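NADH:ubiquinone oxidoreductase, Na translocating, C subunit (Parabacteroides distasonis, PDB 3LWX) is a C-subunit fragment of a sodium-translocating membrane complex, built around an FMN-binding domain through which it probably carries a flavin. Local coordinates at residues 116-121 with 125-130; 141-144 with 148-151. All blocks are in the same frame, centred on the assembly; numbering follows the deposited sequence.

Both contacts are local closures within the FMN-binding domain, and they follow one another along the chain without nesting or crossing. Contact 1 comes first: strand 111-118, at the edge of the six-stranded antiparallel sheet, runs into a turn, and the 3-10 segment 126-130 folds back against it just before helix 132-135. After that helix the chain reaches contact 2, where 141-144 and 148-151 close the small hairpin of strands 144-145 and 148-149. The centres lie about 23 Å apart and the nearest atoms about 9 Å, so the contacts do not touch. Each packs side chains on helix 174-196, which therefore links them.

Contact 1: 116-121 with 125-130; sequences FSHQGE and LGAEIS
Ser130 reaches across to the end of strand 111-118, where its OG donates a 2.8 Å hydrogen bond to Phe116 O. The hydroxyl approaches that oxygen from 34° out of the carbonyl plane, and it also sits at the edge of the His118 imidazole, 3.3 Å from CD2. A small, flexible donor suits this place, since one atom serves a backbone oxygen and a ring edge together. The packed part lies to the inside. Ile129 CD1 comes to 4.1 Å from Phe116 CB, while the Phe116 ring runs on past the contact to meet Phe134 and Phe138. At the other end, Glu121 CB rests 3.6 Å from Ala127 N, against the peptide that follows Gly126; glycine has no side chain to hold the two segments apart. Between these points His118 CG stands between its own backbone N and carbonyl carbon (chi1 60°), which turns the ring across to the 3-10 segment, and NE2 comes to 3.5 Å from the Ala127 methyl. The turn is fastened from the same ring, for ND1 accepts Glu121 N at 2.9 Å, with the donor 33° out of the ring plane. The looser side is watery: one water joins Phe116 N to Ile129 O, and a second accepts from His118 N and donates to Ser130 OG. No direct backbone hydrogen bond crosses the contact, so the waters take up these two strand N-H groups. The buried Glu121 carboxylate is held by Thr176 and the backbone N atoms of Leu94 and Trp95, which probably helps it keep a negative charge. Thr176 closes a threonine motif of the kind that carries covalent FMN in relatives, so Glu121 probably helps position it.

Contact 2: 141-144 with 148-151; sequences KKIF and EFKS
Phe149 directs the edge of its ring at a face of Phe144, a T-shaped (edge-to-face) pair with centroids 5.8 Å apart and planes at 66°. Its CD1 stands above the Phe144 ring, displaced toward the rim, while Phe144 CE2 lies 3.8 Å from Phe149 CB. The two residues form an antiparallel non-hydrogen-bonded pair, which puts both side chains on one face of the hairpin. Their first torsions differ, which helps set the rings at a steep angle instead of side by side: Phe149 CG lies opposite its backbone N (chi1 176°), whereas Phe144 CG lies beside its own and opposite the carbonyl carbon. Flat aromatic groups suit such neighbours, since one can offer its hydrogens to the pi face of the other. In the conformer of Ile143 considered here, one of two modelled, the CG2 branch comes obliquely to 3.5 Å from Phe149 CE1 and adds an apolar wall. The backbone fixes the register beneath. Ile143 O accepts two N-H groups, Lys150 N at 2.9 Å and nearly straight (166° at the hydrogen), and Ser151 N on a lone pair in the carbonyl plane. These successive donors share one carbonyl where the chain leaves strand 148-149, with Ser151 at a positive phi. Beyond it, a water bridges Lys142 O and Ser151 O. Asn109, in the loop before strand 111-118, holds Phe144 N with its side chain and bonds to the backbone of Ile143. Helix 174-196 backs the aromatic face, with Phe185, Ser189 and Val192 against Phe149 and Thr196 against Phe144.

Contact 1: 116-121 with 125-130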
loop_
_atom_site.group_PDB
_atom_site.type_symbol
_atom_site.label_atom_id
_atom_site.label_comp_id
_atom_site.label_asym_id
_atom_site.label_seq_id
_atom_site.Cartn_x
_atom_site.Cartn_y
_atom_site.Cartn_z
ATOM N N PHE A 116 4.856 -2.818 3.633
ATOM C CA PHE A 116 5.016 -3.943 2.722
ATOM C C PHE A 116 5.028 -5.247 3.503
ATOM O O PHE A 116 5.661 -5.337 4.559
ATOM C CB PHE A 116 6.305 -3.813 1.895
ATOM C CG PHE A 116 6.386 -2.527 1.112
ATOM C CD1 PHE A 116 5.706 -2.372 -0.080
ATOM C CD2 PHE A 116 7.118 -1.461 1.580
ATOM C CE1 PHE A 116 5.761 -1.189 -0.789
ATOM C CE2 PHE A 116 7.165 -0.272 0.876
ATOM C CZ PHE A 116 6.492 -0.146 -0.299
ATOM N N SER A 117 4.418 -6.258 2.897
ATOM C CA SER A 117 4.289 -7.573 3.475
ATOM C C SER A 117 4.635 -8.649 2.452
ATOM O O SER A 117 4.697 -8.407 1.248
ATOM C CB SER A 117 2.867 -7.808 3.973
ATOM O OG SER A 117 2.544 -6.939 5.044
ATOM N N HIS A 118 4.823 -9.867 2.946
ATOM C CA HIS A 118 5.188 -10.980 2.086
ATOM C C HIS A 118 4.829 -12.295 2.750
ATOM O O HIS A 118 4.697 -12.398 3.971
ATOM C CB HIS A 118 6.688 -10.963 1.786
ATOM C CG HIS A 118 7.517 -11.077 3.017
ATOM N ND1 HIS A 118 7.957 -12.289 3.507
ATOM C CD2 HIS A 118 7.874 -10.137 3.930
ATOM C CE1 HIS A 118 8.585 -12.077 4.649
ATOM N NE2 HIS A 118 8.542 -10.784 4.934
ATOM N N GLN A 119 4.694 -13.310 1.917
ATOM C CA GLN A 119 4.350 -14.654 2.366
ATOM C C GLN A 119 5.527 -15.462 2.863
ATOM O O GLN A 119 5.404 -16.194 3.838
ATOM C CB GLN A 119 3.697 -15.401 1.197
ATOM C CG GLN A 119 3.232 -16.847 1.467
ATOM C CD GLN A 119 4.279 -17.965 1.261
ATOM O OE1 GLN A 119 4.131 -19.053 1.821
ATOM N NE2 GLN A 119 5.311 -17.714 0.451
ATOM N N GLY A 120 6.652 -15.370 2.167
ATOM C CA GLY A 120 7.779 -16.239 2.471
ATOM C C GLY A 120 9.141 -15.758 2.053
ATOM O O GLY A 120 10.012 -16.575 1.734
ATOM N N GLU A 121 9.345 -14.440 2.068
ATOM C CA GLU A 121 10.676 -13.915 1.751
ATOM C C GLU A 121 11.651 -14.189 2.902
ATOM O O GLU A 121 11.251 -14.439 4.036
ATOM C CB GLU A 121 10.635 -12.440 1.356
ATOM C CG GLU A 121 9.708 -12.143 0.162
ATOM C CD GLU A 121 10.090 -12.898 -1.092
ATOM O OE1 GLU A 121 11.077 -12.492 -1.754
ATOM O OE2 GLU A 121 9.378 -13.872 -1.445
ATOM N N LEU A 125 17.121 -10.703 4.114
ATOM C CA LEU A 125 17.269 -10.450 2.686
ATOM C C LEU A 125 15.931 -9.897 2.201
ATOM O O LEU A 125 15.546 -8.808 2.623
ATOM C CB LEU A 125 17.739 -11.716 1.943
ATOM C CG LEU A 125 19.073 -12.281 2.442
ATOM C CD1 LEU A 125 19.348 -13.604 1.762
ATOM C CD2 LEU A 125 20.192 -11.311 2.166
ATOM N N GLY A 126 15.190 -10.623 1.373
ATOM C CA GLY A 126 13.925 -10.086 0.873
ATOM C C GLY A 126 12.922 -9.679 1.939
ATOM O O GLY A 126 12.134 -8.767 1.714
ATOM N N ALA A 127 12.943 -10.334 3.098
ATOM C CA ALA A 127 11.994 -10.005 4.161
ATOM C C ALA A 127 12.199 -8.607 4.745
ATOM O O ALA A 127 11.322 -8.095 5.441
ATOM C CB ALA A 127 12.044 -11.055 5.276
ATOM N N GLU A 128 13.341 -7.985 4.452
ATOM C CA GLU A 128 13.630 -6.645 4.957
ATOM C C GLU A 128 12.696 -5.582 4.392
ATOM O O GLU A 128 12.655 -4.478 4.928
ATOM C CB GLU A 128 15.083 -6.280 4.659
ATOM C CG GLU A 128 16.072 -7.075 5.481
ATOM C CD GLU A 128 16.186 -6.530 6.881
ATOM O OE1 GLU A 128 16.791 -5.455 7.046
ATOM O OE2 GLU A 128 15.669 -7.152 7.819
ATOM N N ILE A 129 11.924 -5.905 3.360
ATOM C CA ILE A 129 10.957 -4.935 2.849
ATOM C C ILE A 129 9.902 -4.564 3.892
ATOM O O ILE A 129 9.272 -3.526 3.784
ATOM C CB ILE A 129 10.256 -5.377 1.530
ATOM C CG1 ILE A 129 9.358 -6.604 1.746
ATOM C CG2 ILE A 129 11.307 -5.598 0.430
ATOM C CD1 ILE A 129 8.552 -6.994 0.528
ATOM N N SER A 130 9.681 -5.443 4.865
ATOM C CA SER A 130 8.687 -5.211 5.905
ATOM C C SER A 130 9.168 -4.335 7.053
ATOM O O SER A 130 8.411 -4.077 7.977
ATOM C CB SER A 130 8.164 -6.542 6.454
ATOM O OG SER A 130 7.454 -7.250 5.465
HETATM O O HOH W 1 7.207 -2.148 5.201
HETATM O O HOH W 2 5.479 -9.387 5.981
#

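Contact 2: 141-144 with 148-151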
loop_
_atom_site.group_PDB
_atom_site.type_symbol
_atom_site.label_atom_id
_atom_site.label_comp_id
_atom_site.label_asym_id
_atom_site.label_seq_id
_atom_site.Cartn_x
_atom_site.Cartn_y
_atom_site.Cartn_z
ATOM N N LYS A 141 8.265 11.002 -1.570
ATOM C CA LYS A 141 8.470 10.718 -2.985
ATOM C C LYS A 141 7.138 10.886 -3.722
ATOM O O LYS A 141 6.074 10.774 -3.119
ATOM C CB LYS A 141 9.036 9.308 -3.183
ATOM C CG LYS A 141 10.316 9.000 -2.415
ATOM C CD LYS A 141 11.479 9.907 -2.777
ATOM C CE LYS A 141 12.782 9.454 -2.070
ATOM N NZ LYS A 141 12.799 9.663 -0.592
ATOM N N LYS A 142 7.217 11.165 -5.017
ATOM C CA LYS A 142 6.051 11.428 -5.840
ATOM C C LYS A 142 5.858 10.344 -6.888
ATOM O O LYS A 142 6.809 9.867 -7.501
ATOM C CB LYS A 142 6.149 12.811 -6.499
ATOM C CG LYS A 142 5.947 13.950 -5.509
ATOM C CD LYS A 142 6.059 15.310 -6.163
ATOM C CE LYS A 142 5.679 16.435 -5.204
ATOM N NZ LYS A 142 5.786 17.775 -5.837
ATOM N N ILE A 143 4.595 9.993 -7.111
ATOM C CA ILE A 143 4.173 8.989 -8.086
ATOM C C ILE A 143 4.161 9.521 -9.514
ATOM O O ILE A 143 4.373 8.773 -10.479
ATOM C CB ILE A 143 2.752 8.467 -7.705
ATOM C CG1 ILE A 143 2.836 7.680 -6.398
ATOM C CG2 ILE A 143 2.146 7.612 -8.815
ATOM C CD1 ILE A 143 1.488 7.336 -5.769
ATOM N N PHE A 144 3.863 10.810 -9.647
ATOM C CA PHE A 144 3.770 11.491 -10.917
ATOM C C PHE A 144 4.869 12.538 -11.018
ATOM O O PHE A 144 5.125 13.270 -10.054
ATOM C CB PHE A 144 2.423 12.217 -11.066
ATOM C CG PHE A 144 1.226 11.315 -11.090
ATOM C CD1 PHE A 144 0.646 10.882 -9.910
ATOM C CD2 PHE A 144 0.640 10.929 -12.291
ATOM C CE1 PHE A 144 -0.478 10.063 -9.926
ATOM C CE2 PHE A 144 -0.490 10.118 -12.312
ATOM C CZ PHE A 144 -1.045 9.678 -11.125
ATOM N N GLU A 148 3.056 13.127 -15.288
ATOM C CA GLU A 148 3.277 11.839 -15.932
ATOM C C GLU A 148 3.428 10.739 -14.881
ATOM O O GLU A 148 4.292 10.817 -14.012
ATOM C CB GLU A 148 4.545 11.904 -16.787
ATOM C CG GLU A 148 4.835 10.648 -17.583
ATOM C CD GLU A 148 6.122 10.710 -18.389
ATOM O OE1 GLU A 148 6.826 11.751 -18.355
ATOM O OE2 GLU A 148 6.429 9.706 -19.075
ATOM N N PHE A 149 2.596 9.709 -14.961
ATOM C CA PHE A 149 2.693 8.571 -14.050
ATOM C C PHE A 149 4.014 7.837 -14.235
ATOM O O PHE A 149 4.316 7.371 -15.343
ATOM C CB PHE A 149 1.555 7.593 -14.291
ATOM C CG PHE A 149 1.647 6.354 -13.449
ATOM C CD1 PHE A 149 1.389 6.397 -12.099
ATOM C CD2 PHE A 149 1.979 5.137 -14.015
ATOM C CE1 PHE A 149 1.470 5.243 -11.322
ATOM C CE2 PHE A 149 2.057 3.990 -13.251
ATOM C CZ PHE A 149 1.814 4.038 -11.914
ATOM N N LYS A 150 4.805 7.731 -13.170
ATOM C CA LYS A 150 6.051 6.971 -13.220
ATOM C C LYS A 150 6.181 5.929 -12.126
ATOM O O LYS A 150 6.893 4.944 -12.294
ATOM C CB LYS A 150 7.287 7.878 -13.160
ATOM C CG LYS A 150 7.429 8.793 -14.393
ATOM C CD LYS A 150 8.877 9.159 -14.698
ATOM C CE LYS A 150 8.987 10.152 -15.849
ATOM N NZ LYS A 150 10.405 10.368 -16.265
ATOM N N SER A 151 5.520 6.147 -10.989
ATOM C CA SER A 151 5.760 5.343 -9.789
ATOM C C SER A 151 7.194 5.634 -9.274
ATOM O O SER A 151 7.937 6.441 -9.848
ATOM C CB SER A 151 5.477 3.850 -9.985
ATOM O OG SER A 151 5.445 3.166 -8.728
HETATM O O HOH W 3 8.590 9.169 -9.588
#